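Local atomic coordinates of Fe-regulated protein B (Neisseria meningitidis, PDB entry 4AIP), a protein that transports iron across the outer membrane as a TonB-dependent transporter, and is thought to take up iron-siderophore complexes. Residues Thr69-Leu74 with Glu87-Glu92; Leu107-Met112 with Val147-Gly152; Lys151-Ala156 with Ala534-Ile539; Leu622-Glu627 with Gly663-Ala668; Gly633-Ala638 with Arg654-Gln659. One frame throughout, in Å; residues are numbered along the deposited sequence.

Contact 1: residues Thr69-Leu74 with Glu87-Glu92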
# COMPACT_ATOMS: atom_id res chain seq x y z
N THR B 69 14.53 -35.41 -3.92
CA THR B 69 13.89 -34.91 -2.73
C THR B 69 14.79 -33.85 -2.15
O THR B 69 15.98 -34.06 -2.05
CB THR B 69 13.59 -36.06 -1.70
OG1 THR B 69 12.62 -36.97 -2.26
CG2 THR B 69 13.05 -35.51 -0.37
N ASN B 70 14.21 -32.73 -1.74
CA ASN B 70 14.93 -31.70 -0.99
C ASN B 70 16.13 -31.20 -1.72
O ASN B 70 17.23 -31.20 -1.19
CB ASN B 70 15.37 -32.23 0.39
CG ASN B 70 14.23 -32.30 1.38
OD1 ASN B 70 13.09 -32.03 1.05
ND2 ASN B 70 14.55 -32.64 2.61
N ILE B 71 15.91 -30.79 -2.96
CA ILE B 71 16.96 -30.19 -3.79
C ILE B 71 17.45 -28.92 -3.13
O ILE B 71 18.63 -28.65 -3.08
CB ILE B 71 16.41 -29.79 -5.16
CG1 ILE B 71 16.31 -30.99 -6.06
CG2 ILE B 71 17.28 -28.80 -5.86
CD1 ILE B 71 15.60 -30.63 -7.31
N VAL B 72 16.51 -28.15 -2.61
CA VAL B 72 16.83 -26.95 -1.87
C VAL B 72 16.31 -27.12 -0.48
O VAL B 72 15.17 -27.49 -0.28
CB VAL B 72 16.15 -25.73 -2.50
CG1 VAL B 72 16.56 -24.50 -1.76
CG2 VAL B 72 16.49 -25.64 -4.00
N THR B 73 17.16 -26.87 0.50
CA THR B 73 16.72 -26.86 1.85
C THR B 73 16.72 -25.41 2.29
O THR B 73 17.43 -24.55 1.74
CB THR B 73 17.62 -27.64 2.85
OG1 THR B 73 18.93 -27.21 2.78
CG2 THR B 73 17.80 -28.89 2.51
N LEU B 74 15.91 -25.14 3.30
CA LEU B 74 15.83 -23.82 3.87
C LEU B 74 17.22 -23.32 4.36
O LEU B 74 17.54 -22.15 4.23
CB LEU B 74 14.89 -23.83 5.08
CG LEU B 74 14.66 -22.44 5.67
CD1 LEU B 74 14.04 -21.51 4.63
CD2 LEU B 74 13.70 -22.55 6.85
N GLU B 87 16.99 -18.67 -10.35
CA GLU B 87 18.36 -18.63 -9.88
C GLU B 87 18.58 -19.68 -8.80
O GLU B 87 19.71 -20.18 -8.62
CB GLU B 87 18.77 -17.22 -9.46
CG GLU B 87 18.82 -16.24 -10.64
CD GLU B 87 20.12 -16.39 -11.46
OE1 GLU B 87 21.10 -17.02 -10.94
OE2 GLU B 87 20.14 -15.86 -12.63
N LEU B 88 17.51 -20.07 -8.12
CA LEU B 88 17.70 -21.01 -7.05
C LEU B 88 18.01 -22.45 -7.52
O LEU B 88 18.83 -23.13 -6.90
CB LEU B 88 16.50 -20.96 -6.11
CG LEU B 88 16.72 -21.59 -4.75
CD1 LEU B 88 17.77 -20.79 -3.96
CD2 LEU B 88 15.41 -21.67 -3.95
N LEU B 89 17.36 -22.89 -8.59
CA LEU B 89 17.50 -24.25 -9.15
C LEU B 89 18.41 -24.32 -10.44
O LEU B 89 18.31 -25.25 -11.30
CB LEU B 89 16.11 -24.83 -9.46
CG LEU B 89 14.97 -24.62 -8.49
CD1 LEU B 89 13.63 -25.08 -9.12
CD2 LEU B 89 15.24 -25.47 -7.26
N LYS B 90 19.30 -23.35 -10.58
CA LYS B 90 20.17 -23.32 -11.77
C LYS B 90 21.21 -24.44 -11.82
O LYS B 90 21.66 -24.80 -12.93
CB LYS B 90 20.82 -21.95 -11.97
CG LYS B 90 21.84 -21.58 -10.89
CD LYS B 90 22.34 -20.18 -11.14
CE LYS B 90 22.45 -19.83 -12.65
NZ LYS B 90 23.07 -18.42 -12.71
N GLU B 91 21.58 -25.03 -10.68
CA GLU B 91 22.45 -26.21 -10.69
C GLU B 91 21.78 -27.49 -11.17
O GLU B 91 22.43 -28.56 -11.19
CB GLU B 91 23.17 -26.47 -9.36
CG GLU B 91 24.62 -26.05 -9.44
CD GLU B 91 25.55 -26.64 -8.40
OE1 GLU B 91 25.41 -26.25 -7.19
OE2 GLU B 91 26.47 -27.42 -8.81
N GLU B 92 20.50 -27.41 -11.56
CA GLU B 92 19.70 -28.60 -11.94
C GLU B 92 19.58 -28.55 -13.44
O GLU B 92 18.91 -27.62 -13.96
CB GLU B 92 18.31 -28.49 -11.32
CG GLU B 92 17.79 -29.76 -10.80
CD GLU B 92 18.43 -30.26 -9.51
OE1 GLU B 92 19.01 -29.50 -8.69
OE2 GLU B 92 18.30 -31.48 -9.32
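Val72 presents its two methyl groups to two successive leucines of the plug, and the angles at which they meet differ. With CG1 anti to the backbone N (chi1 -177°), that methyl faces Leu88 CD2 at 3.8 Å, the two side chains slanting past one another. The other branch, CG2, runs into the end of Leu89, whose side chain crosses that of Val72 at about a right angle; Val72 CG2 lies 3.5 Å from Leu89 CD2. The same Leu89 methyl also reaches Ile71 CG2, more loosely, at 4.1 Å.

Ile71 and Glu92 approach from opposite directions, their ends meeting. Ile71 CG2 lies 3.4 Å from Glu92 OE1 and Ile71 CD1 3.5 Å from Glu92 OE2, so both carboxylate oxygens rest against hydrocarbon. The glutamate chain is bent at chi2 (73°).

Ile71 and Val72 both face Val147 in a classic beta bulge of the strand 67-73, which puts two consecutive side chains before the segment 87-92. There the helix 85-88 gives way to a type I turn from Leu89 to Glu92, closed by Glu92 N to Leu89 O (3.1 Å).

No hydrogen bond crosses between the segments. Cohesion is therefore dispersive around Val72, while the carboxylate of Glu92 gains no polar partner from Ile71; any compensation for its charge would probably come from outside the two segments, Arg68 being a long and weak candidate.

Contact 2: residues Leu107-Met112 with Val147-Gly152; sequences LTLRGM and VSVQKG
Lys151 lays its CB over the centre of one face of the Arg110 guanidinium, 3.4 Å from Arg110 CZ. The two side chains cross at about a right angle, so the aliphatic root of the lysine covers the flat cation while its amine, carried off by a bend at chi3, departs toward Glu590, its salt-bridge partner. The like charges stay apart, with Arg110 NH2 5.6 Å from Lys151 NZ. Arg110 is extended from CG to NE, which carries its NH1 to a salt bridge with Glu538 of the barrel; Phe555 adds a cation-pi contact.

Both segments belong to the plug domain that fills the barrel of a TonB-dependent transporter. Strand 107-109 and strand 147-151 lie in different sheets of that plug, their directions 59° apart and their axes 9.9 Å from each other at closest, so side chains rather than backbone bonds join them. A type I' turn from Leu109 to Met112 follows the first strand and places Arg110 at its corner.

Leu109 reaches from one sheet toward the other. Its fork swings to the side of its own carbonyl carbon, opposite the backbone N (chi1 -177°), and brings CD2 to 3.8 Å from Val149 CG2; the same Leu109 methyl lies 3.9 Å from Lys151 CG.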
# COMPACT_ATOMS: atom_id res chain seq x y z
N LEU B 107 8.79 -22.65 -17.69
CA LEU B 107 9.65 -23.65 -17.13
C LEU B 107 9.51 -24.94 -17.99
O LEU B 107 8.44 -25.25 -18.57
CB LEU B 107 9.24 -23.91 -15.68
CG LEU B 107 10.02 -25.01 -14.93
CD1 LEU B 107 10.10 -24.73 -13.44
CD2 LEU B 107 9.53 -26.50 -15.19
N THR B 108 10.62 -25.67 -18.12
CA THR B 108 10.61 -26.98 -18.77
C THR B 108 11.35 -27.91 -17.87
O THR B 108 12.31 -27.51 -17.22
CB THR B 108 11.26 -27.00 -20.14
OG1 THR B 108 12.61 -26.58 -19.98
CG2 THR B 108 10.55 -26.05 -21.04
N LEU B 109 10.85 -29.16 -17.84
CA LEU B 109 11.50 -30.28 -17.17
C LEU B 109 11.63 -31.40 -18.24
O LEU B 109 10.63 -31.79 -18.92
CB LEU B 109 10.69 -30.72 -15.96
CG LEU B 109 11.30 -31.86 -15.13
CD1 LEU B 109 12.67 -31.52 -14.59
CD2 LEU B 109 10.39 -32.22 -13.93
N ARG B 110 12.86 -31.88 -18.42
CA ARG B 110 13.27 -32.82 -19.51
C ARG B 110 12.62 -32.30 -20.75
O ARG B 110 11.93 -33.06 -21.44
CB ARG B 110 12.77 -34.24 -19.23
CG ARG B 110 13.26 -34.88 -17.98
CD ARG B 110 12.74 -36.30 -17.82
NE ARG B 110 13.51 -37.06 -16.82
CZ ARG B 110 13.07 -38.17 -16.22
NH1 ARG B 110 11.86 -38.69 -16.55
NH2 ARG B 110 13.83 -38.76 -15.32
N GLY B 111 12.68 -31.00 -20.96
CA GLY B 111 12.17 -30.44 -22.23
C GLY B 111 10.65 -30.23 -22.31
O GLY B 111 10.14 -29.66 -23.32
N MET B 112 9.94 -30.68 -21.29
CA MET B 112 8.50 -30.59 -21.26
C MET B 112 8.01 -29.36 -20.48
O MET B 112 8.47 -29.13 -19.32
CB MET B 112 7.91 -31.83 -20.62
CG MET B 112 8.02 -33.18 -21.38
SD MET B 112 7.40 -33.15 -23.08
CE MET B 112 5.68 -32.72 -22.79
N VAL B 147 12.22 -27.47 -1.76
CA VAL B 147 11.86 -27.76 -3.13
C VAL B 147 12.38 -29.14 -3.45
O VAL B 147 13.52 -29.49 -3.10
CB VAL B 147 12.43 -26.72 -4.10
CG1 VAL B 147 11.90 -26.93 -5.47
CG2 VAL B 147 12.06 -25.31 -3.64
N SER B 148 11.54 -29.94 -4.10
CA SER B 148 11.84 -31.28 -4.58
C SER B 148 11.30 -31.36 -6.01
O SER B 148 10.57 -30.47 -6.47
CB SER B 148 11.10 -32.33 -3.72
OG SER B 148 11.66 -32.49 -2.41
N VAL B 149 11.67 -32.42 -6.71
CA VAL B 149 11.30 -32.60 -8.14
C VAL B 149 10.97 -34.07 -8.38
O VAL B 149 11.51 -34.98 -7.74
CB VAL B 149 12.41 -32.04 -9.11
CG1 VAL B 149 13.60 -32.91 -9.05
CG2 VAL B 149 11.94 -31.90 -10.53
N GLN B 150 10.00 -34.30 -9.24
CA GLN B 150 9.64 -35.64 -9.65
C GLN B 150 9.40 -35.55 -11.14
O GLN B 150 8.65 -34.65 -11.61
CB GLN B 150 8.44 -36.22 -8.82
CG GLN B 150 7.02 -36.10 -9.40
CD GLN B 150 6.64 -37.06 -10.61
OE1 GLN B 150 7.39 -37.94 -11.06
NE2 GLN B 150 5.44 -36.83 -11.13
N LYS B 151 10.06 -36.45 -11.87
CA LYS B 151 10.21 -36.28 -13.32
C LYS B 151 9.50 -37.38 -14.04
O LYS B 151 9.52 -38.53 -13.58
CB LYS B 151 11.69 -36.29 -13.70
CG LYS B 151 12.52 -35.31 -12.90
CD LYS B 151 13.99 -35.28 -13.41
CE LYS B 151 14.90 -35.02 -12.23
NZ LYS B 151 16.26 -34.57 -12.57
N GLY B 152 8.84 -37.03 -15.15
CA GLY B 152 8.08 -38.05 -15.92
C GLY B 152 6.80 -38.49 -15.17
O GLY B 152 6.34 -37.81 -14.21

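Contact 3: residues Lys151-Ala156 with Ala534-Ile539; sequences KGAGSA and ARNTEI
Ala153 CB packs against Asn536 CB at 3.5 Å, and this short approach is the centre of a sparse contact between plug and barrel. The alanine methyl also has Ala534 CB at 4.2 Å, so it sits near two alternate residues of strand 532-544 whose CB atoms are turned to the same side. Backbones come close here: the CA atoms of Ala153 and Asn536 are 5.6 Å apart, a spacing made possible by small side chains on the plug loop.

The conformation of Asn536 matters to this fit. A chi1 of 169° sets its CG beside the carbonyl carbon and extends the amide past Ala153 toward Gly152, while leaving CB as the part that bears on the methyl. Gly152 brings only backbone to the asparagine, and its positive phi lets the loop pass close to that side chain.

Glu538 approaches more distantly. Its CG is turned to chi1 86° and the chain then runs extended through chi2, lifting the carboxylate off the barrel wall toward the plug. Glu538 OE1 stays 4.3 Å from Lys151 O, and its firm partner is Arg110, in a salt bridge. The Lys151 amine, bound to Glu590, takes no part.

No hydrogen bond joins the two segments directly. The segment 151-156 leaves the end of strand 144-151 and leads on toward strand 165-171, and Ala153 O is held by Lys66 of the plug and Asn502 of the barrel. Strand 532-544 is flanked in the barrel by strands 495-506 and 548-563.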
# COMPACT_ATOMS: atom_id res chain seq x y z
N LYS B 151 10.06 -36.45 -11.87
CA LYS B 151 10.21 -36.28 -13.32
C LYS B 151 9.50 -37.38 -14.04
O LYS B 151 9.52 -38.53 -13.58
CB LYS B 151 11.69 -36.29 -13.70
CG LYS B 151 12.52 -35.31 -12.90
CD LYS B 151 13.99 -35.28 -13.41
CE LYS B 151 14.90 -35.02 -12.23
NZ LYS B 151 16.26 -34.57 -12.57
N GLY B 152 8.84 -37.03 -15.15
CA GLY B 152 8.08 -38.05 -15.92
C GLY B 152 6.80 -38.49 -15.17
O GLY B 152 6.34 -37.81 -14.21
N ALA B 153 6.24 -39.63 -15.60
CA ALA B 153 5.00 -40.17 -15.06
C ALA B 153 5.27 -40.69 -13.65
O ALA B 153 6.26 -41.41 -13.43
CB ALA B 153 4.45 -41.24 -15.96
N GLY B 154 4.43 -40.31 -12.70
CA GLY B 154 4.72 -40.71 -11.32
C GLY B 154 4.00 -41.99 -11.00
O GLY B 154 3.28 -42.53 -11.85
N SER B 155 4.19 -42.47 -9.79
CA SER B 155 3.47 -43.66 -9.33
C SER B 155 2.07 -43.28 -8.84
O SER B 155 1.63 -42.13 -9.08
CB SER B 155 4.29 -44.37 -8.25
OG SER B 155 4.52 -43.51 -7.17
N ALA B 156 1.37 -44.24 -8.23
CA ALA B 156 -0.04 -44.07 -7.97
C ALA B 156 -0.35 -42.99 -6.93
O ALA B 156 -1.34 -42.30 -7.05
CB ALA B 156 -0.63 -45.39 -7.59
N ALA B 534 0.23 -41.31 -20.48
CA ALA B 534 1.66 -41.42 -20.54
C ALA B 534 2.07 -42.81 -20.18
O ALA B 534 1.51 -43.40 -19.25
CB ALA B 534 2.34 -40.44 -19.53
N ARG B 535 3.11 -43.30 -20.87
CA ARG B 535 3.72 -44.56 -20.55
C ARG B 535 5.18 -44.20 -20.42
O ARG B 535 5.86 -43.87 -21.42
CB ARG B 535 3.46 -45.58 -21.68
CG ARG B 535 3.77 -47.07 -21.29
CD ARG B 535 4.48 -47.88 -22.36
NE ARG B 535 3.93 -47.57 -23.67
CZ ARG B 535 4.61 -47.56 -24.82
NH1 ARG B 535 5.89 -47.84 -24.84
NH2 ARG B 535 4.01 -47.25 -25.97
N ASN B 536 5.65 -44.23 -19.20
CA ASN B 536 6.96 -43.78 -18.91
C ASN B 536 7.78 -44.94 -18.35
O ASN B 536 7.44 -45.54 -17.32
CB ASN B 536 6.92 -42.57 -17.97
CG ASN B 536 8.29 -42.22 -17.42
OD1 ASN B 536 9.14 -41.61 -18.12
ND2 ASN B 536 8.54 -42.63 -16.16
N THR B 537 8.86 -45.27 -19.04
CA THR B 537 9.72 -46.36 -18.60
C THR B 537 11.04 -45.76 -18.33
O THR B 537 11.51 -44.94 -19.14
CB THR B 537 9.97 -47.34 -19.76
OG1 THR B 537 8.71 -47.73 -20.33
CG2 THR B 537 10.74 -48.57 -19.26
N GLU B 538 11.68 -46.17 -17.24
CA GLU B 538 13.00 -45.65 -17.02
C GLU B 538 13.88 -46.47 -16.13
O GLU B 538 13.38 -47.26 -15.32
CB GLU B 538 12.89 -44.19 -16.58
CG GLU B 538 12.70 -43.84 -15.18
CD GLU B 538 12.84 -42.32 -15.04
OE1 GLU B 538 11.88 -41.57 -15.44
OE2 GLU B 538 13.95 -41.89 -14.56
N ILE B 539 15.19 -46.30 -16.28
CA ILE B 539 16.18 -46.99 -15.42
C ILE B 539 17.10 -45.99 -14.72
O ILE B 539 17.17 -44.82 -15.13
CB ILE B 539 17.06 -47.95 -16.25
CG1 ILE B 539 17.51 -47.25 -17.54
CG2 ILE B 539 16.21 -49.21 -16.62
CD1 ILE B 539 18.83 -47.68 -18.04

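Contact 4: residues Leu622-Glu627 with Gly663-Ala668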
# COMPACT_ATOMS: atom_id res chain seq x y z
N LEU B 622 -1.31 -29.53 -33.12
CA LEU B 622 -0.28 -29.44 -32.09
C LEU B 622 0.53 -28.11 -32.16
O LEU B 622 0.53 -27.41 -33.18
CB LEU B 622 0.63 -30.68 -32.08
CG LEU B 622 0.03 -32.04 -31.72
CD1 LEU B 622 1.10 -33.04 -31.23
CD2 LEU B 622 -1.07 -31.92 -30.68
N SER B 623 1.21 -27.78 -31.05
CA SER B 623 1.77 -26.46 -30.86
C SER B 623 3.19 -26.46 -30.29
O SER B 623 3.58 -27.32 -29.49
CB SER B 623 0.86 -25.64 -29.96
OG SER B 623 0.67 -24.36 -30.51
N ALA B 624 3.96 -25.50 -30.77
CA ALA B 624 5.32 -25.27 -30.28
C ALA B 624 5.35 -24.14 -29.24
O ALA B 624 6.43 -23.76 -28.77
CB ALA B 624 6.31 -24.98 -31.46
N ASN B 625 4.17 -23.63 -28.87
CA ASN B 625 4.07 -22.75 -27.71
C ASN B 625 4.95 -23.36 -26.59
O ASN B 625 4.83 -24.54 -26.26
CB ASN B 625 2.61 -22.54 -27.25
CG ASN B 625 1.76 -21.73 -28.26
OD1 ASN B 625 2.18 -21.52 -29.40
ND2 ASN B 625 0.56 -21.29 -27.84
N PRO B 626 5.88 -22.54 -26.03
CA PRO B 626 6.84 -22.99 -25.04
C PRO B 626 6.18 -23.67 -23.83
O PRO B 626 6.79 -24.49 -23.16
CB PRO B 626 7.57 -21.71 -24.66
CG PRO B 626 6.73 -20.58 -25.22
CD PRO B 626 6.05 -21.12 -26.36
N GLU B 627 4.93 -23.33 -23.56
CA GLU B 627 4.09 -24.05 -22.60
C GLU B 627 4.17 -25.62 -22.76
O GLU B 627 4.16 -26.40 -21.79
CB GLU B 627 2.70 -23.49 -22.87
CG GLU B 627 1.55 -24.17 -22.30
CD GLU B 627 0.27 -23.90 -23.07
OE1 GLU B 627 0.28 -23.25 -24.14
OE2 GLU B 627 -0.79 -24.37 -22.60
N GLY B 663 16.05 -27.47 -33.88
CA GLY B 663 14.83 -28.20 -34.17
C GLY B 663 13.66 -27.87 -33.27
O GLY B 663 13.81 -27.53 -32.06
N SER B 664 12.49 -27.91 -33.88
CA SER B 664 11.24 -27.69 -33.20
C SER B 664 10.86 -28.91 -32.35
O SER B 664 11.39 -30.00 -32.55
CB SER B 664 10.14 -27.46 -34.21
OG SER B 664 8.92 -27.34 -33.52
N ILE B 665 9.97 -28.70 -31.39
CA ILE B 665 9.40 -29.82 -30.69
C ILE B 665 8.40 -30.56 -31.59
O ILE B 665 8.17 -31.75 -31.35
CB ILE B 665 8.80 -29.47 -29.30
CG1 ILE B 665 7.51 -28.68 -29.41
CG2 ILE B 665 9.83 -28.75 -28.50
CD1 ILE B 665 6.96 -28.22 -28.12
N LEU B 666 7.85 -29.90 -32.61
CA LEU B 666 6.91 -30.55 -33.55
C LEU B 666 7.67 -31.33 -34.64
O LEU B 666 8.36 -30.73 -35.48
CB LEU B 666 5.97 -29.51 -34.18
CG LEU B 666 5.10 -28.56 -33.34
CD1 LEU B 666 4.41 -27.57 -34.25
CD2 LEU B 666 4.05 -29.26 -32.48
N ALA B 667 7.56 -32.65 -34.63
CA ALA B 667 8.23 -33.53 -35.63
C ALA B 667 8.07 -33.10 -37.11
O ALA B 667 8.94 -33.33 -37.95
CB ALA B 667 7.76 -34.94 -35.47
N ALA B 668 6.93 -32.49 -37.41
CA ALA B 668 6.68 -31.94 -38.71
C ALA B 668 7.19 -30.49 -38.82
O ALA B 668 7.09 -29.90 -39.88
CB ALA B 668 5.17 -32.07 -39.06
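Two loops of the barrel domain meet here, one joining strands 600-615 and 635-644, the other joining strands 649-662 and 681-694. Leu666 makes the broadest approach: its CD2 lies 3.7 Å from Leu622 CB and 3.5 Å from Ser623 N, while its CD1 rests near Ala624 N at 4.1 Å. The leucine therefore spreads its two methyls along the backbone of the opposite loop. Because CG lies beside its own backbone N (chi1 -55°), its fork straddles the backbone of Ser623.

Ile665 comes in beside it. The tip of its longer branch, CD1, stands 3.8 Å from Ser623 O and 4.0 Å from Ala624 CA. No hydrogen bond crosses between the two loop segments.

Within the loop 663-668 an ST turn orders these two residues: Ser664 OG accepts from Leu666 N at 2.9 Å, with an N-H...O angle of 159°. The same hydroxyl also hydrogen-bonds Gln670, so it has two partners, both later in the chain, and its approach to Ala624 CB is mere packing. Phe613 of strand 600-615 touches Leu622, Ile665 and Leu666 alike, giving the two loops a common aromatic neighbour.

Contact 5: residues Gly633-Ala638 with Arg654-Gln659; sequences GRTWTA and RGRYVQ
The indole of Trp636 and the amide of Gln659 lie nearly coplanar, 21° apart, and meet at the ring's edge: Trp636 NE1 donates to Gln659 OE1 at 2.6 Å, with the acceptor only 6° out of the ring plane. That oxygen has a second flat neighbour, for it sits over the centre of one face of the Arg634 guanidinium, 3.3 Å from Arg634 CZ. The two planes stand 76° apart, so the amide is turned steeply to the guanidinium face on which its oxygen rests; neither a stack nor a hydrogen bond forms. Arg634, bent at chi2 and chi3, and Gln659, extended beyond CG, run side by side in the same direction, which brings the guanidinium face against OE1. Tyr657 takes Trp636 CD1 at its ring edge, 4.0 Å from Tyr657 CD2.

On the other face of the sheet, Arg656 offers one side of its guanidinium to Thr635 CG2, which lies 3.9 Å from Arg656 CZ. Thr637 runs alongside, its CG2 3.6 Å from Arg656 NH1. Both polar ends turn to the plug: Arg656 NH1 bonds Glu92 O, and Thr637 OG1 bonds Glu91 O.

Between these faces the backbones pair closely. Trp636 N donates to Tyr657 O at 2.6 Å and Tyr657 N returns the bond to Trp636 O at 2.7 Å; Ala638 and Gly655 form the next hydrogen-bonded pair. Such alternation, with one face turned to the plug and Trp636 and Tyr657 on the other, is characteristic of an antiparallel beta hairpin in the wall of a TonB-dependent barrel.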
# COMPACT_ATOMS: atom_id res chain seq x y z
N GLY B 633 19.11 -27.17 -25.36
CA GLY B 633 20.41 -27.75 -25.62
C GLY B 633 20.82 -28.66 -24.49
O GLY B 633 20.36 -28.52 -23.35
N ARG B 634 21.68 -29.61 -24.79
CA ARG B 634 22.22 -30.38 -23.72
C ARG B 634 22.84 -29.46 -22.66
O ARG B 634 23.59 -28.52 -23.00
CB ARG B 634 23.27 -31.30 -24.26
CG ARG B 634 23.95 -31.94 -23.11
CD ARG B 634 24.16 -33.37 -23.35
NE ARG B 634 25.57 -33.62 -23.56
CZ ARG B 634 26.18 -33.50 -24.72
NH1 ARG B 634 25.48 -33.10 -25.78
NH2 ARG B 634 27.48 -33.76 -24.83
N THR B 635 22.57 -29.73 -21.39
CA THR B 635 22.87 -28.77 -20.36
C THR B 635 23.80 -29.35 -19.37
O THR B 635 23.54 -30.40 -18.79
CB THR B 635 21.56 -28.33 -19.68
OG1 THR B 635 20.81 -27.54 -20.60
CG2 THR B 635 21.80 -27.52 -18.42
N TRP B 636 24.89 -28.63 -19.14
CA TRP B 636 25.89 -29.01 -18.16
C TRP B 636 25.84 -28.03 -17.01
O TRP B 636 25.72 -26.81 -17.21
CB TRP B 636 27.30 -28.92 -18.79
CG TRP B 636 27.50 -29.78 -19.97
CD1 TRP B 636 27.09 -29.52 -21.27
CD2 TRP B 636 28.15 -31.03 -19.99
NE1 TRP B 636 27.47 -30.54 -22.08
CE2 TRP B 636 28.13 -31.48 -21.33
CE3 TRP B 636 28.75 -31.82 -19.02
CZ2 TRP B 636 28.65 -32.71 -21.71
CZ3 TRP B 636 29.32 -33.05 -19.41
CH2 TRP B 636 29.25 -33.48 -20.73
N THR B 637 26.01 -28.53 -15.81
CA THR B 637 26.16 -27.62 -14.68
C THR B 637 27.23 -28.16 -13.81
O THR B 637 27.42 -29.35 -13.76
CB THR B 637 24.88 -27.48 -13.81
OG1 THR B 637 24.61 -28.74 -13.20
CG2 THR B 637 23.72 -26.99 -14.61
N ALA B 638 27.88 -27.28 -13.07
CA ALA B 638 28.96 -27.67 -12.21
C ALA B 638 29.07 -26.65 -11.07
O ALA B 638 28.78 -25.45 -11.27
CB ALA B 638 30.31 -27.68 -13.02
N ARG B 654 30.08 -21.34 -9.64
CA ARG B 654 29.04 -22.20 -10.11
C ARG B 654 28.83 -21.86 -11.57
O ARG B 654 28.77 -20.69 -11.94
CB ARG B 654 27.78 -21.96 -9.24
CG ARG B 654 26.45 -22.25 -9.86
CD ARG B 654 25.27 -22.07 -8.81
NE ARG B 654 25.48 -22.84 -7.56
CZ ARG B 654 25.57 -22.28 -6.35
NH1 ARG B 654 25.44 -20.97 -6.22
NH2 ARG B 654 25.78 -23.02 -5.25
N GLY B 655 28.70 -22.87 -12.40
CA GLY B 655 28.47 -22.55 -13.81
C GLY B 655 27.37 -23.40 -14.40
O GLY B 655 27.05 -24.44 -13.85
N ARG B 656 26.78 -22.92 -15.48
CA ARG B 656 25.78 -23.65 -16.18
C ARG B 656 26.09 -23.39 -17.68
O ARG B 656 26.32 -22.26 -18.10
CB ARG B 656 24.37 -23.18 -15.74
CG ARG B 656 23.15 -23.74 -16.56
CD ARG B 656 21.86 -23.10 -16.12
NE ARG B 656 20.65 -23.67 -16.75
CZ ARG B 656 20.02 -24.77 -16.30
NH1 ARG B 656 20.50 -25.52 -15.28
NH2 ARG B 656 18.91 -25.17 -16.89
N TYR B 657 26.17 -24.46 -18.45
CA TYR B 657 26.51 -24.33 -19.82
C TYR B 657 25.48 -25.09 -20.54
O TYR B 657 25.31 -26.30 -20.27
CB TYR B 657 27.89 -24.92 -20.12
CG TYR B 657 28.20 -24.72 -21.56
CD1 TYR B 657 28.52 -23.45 -22.05
CD2 TYR B 657 28.13 -25.80 -22.48
CE1 TYR B 657 28.76 -23.23 -23.43
CE2 TYR B 657 28.37 -25.59 -23.84
CZ TYR B 657 28.67 -24.31 -24.30
OH TYR B 657 28.91 -24.12 -25.63
N VAL B 658 24.75 -24.39 -21.41
CA VAL B 658 23.80 -25.04 -22.29
C VAL B 658 24.31 -24.95 -23.74
O VAL B 658 24.56 -23.87 -24.26
CB VAL B 658 22.28 -24.57 -22.07
CG1 VAL B 658 22.10 -23.55 -20.96
CG2 VAL B 658 21.56 -24.13 -23.36
N GLN B 659 24.49 -26.11 -24.36
CA GLN B 659 24.92 -26.23 -25.75
C GLN B 659 23.87 -25.78 -26.75
O GLN B 659 22.68 -25.59 -26.45
CB GLN B 659 25.24 -27.68 -26.07
CG GLN B 659 26.51 -28.16 -25.41
CD GLN B 659 26.67 -29.66 -25.57
OE1 GLN B 659 27.14 -30.35 -24.67
NE2 GLN B 659 26.28 -30.16 -26.73

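In the fold
Contacts 1 and 2 lie within the plug, contact 3 bridges plug and barrel, and contacts 4 and 5 lie within the barrel domain. Contacts 1 and 2, with centres 12 Å apart, meet in the sheet where strands 67-73 and 144-151 are neighbours, Asn70 N lying 2.6 Å from Ser148 OG. Contact 3 continues directly from contact 2, sharing Lys151 and Gly152, and the salt bridge of Arg110 NH1 to Glu538 OE1 (3.1 Å) ties them across the plug-barrel boundary. Contact 5 receives the plug at another place, where Glu92 O of contact 1 stands 3.0 Å from Arg656 NH1. Contact 4 encloses contact 5 in sequence, yet their centres are 23 Å apart. All five lie away from the known ligand sites.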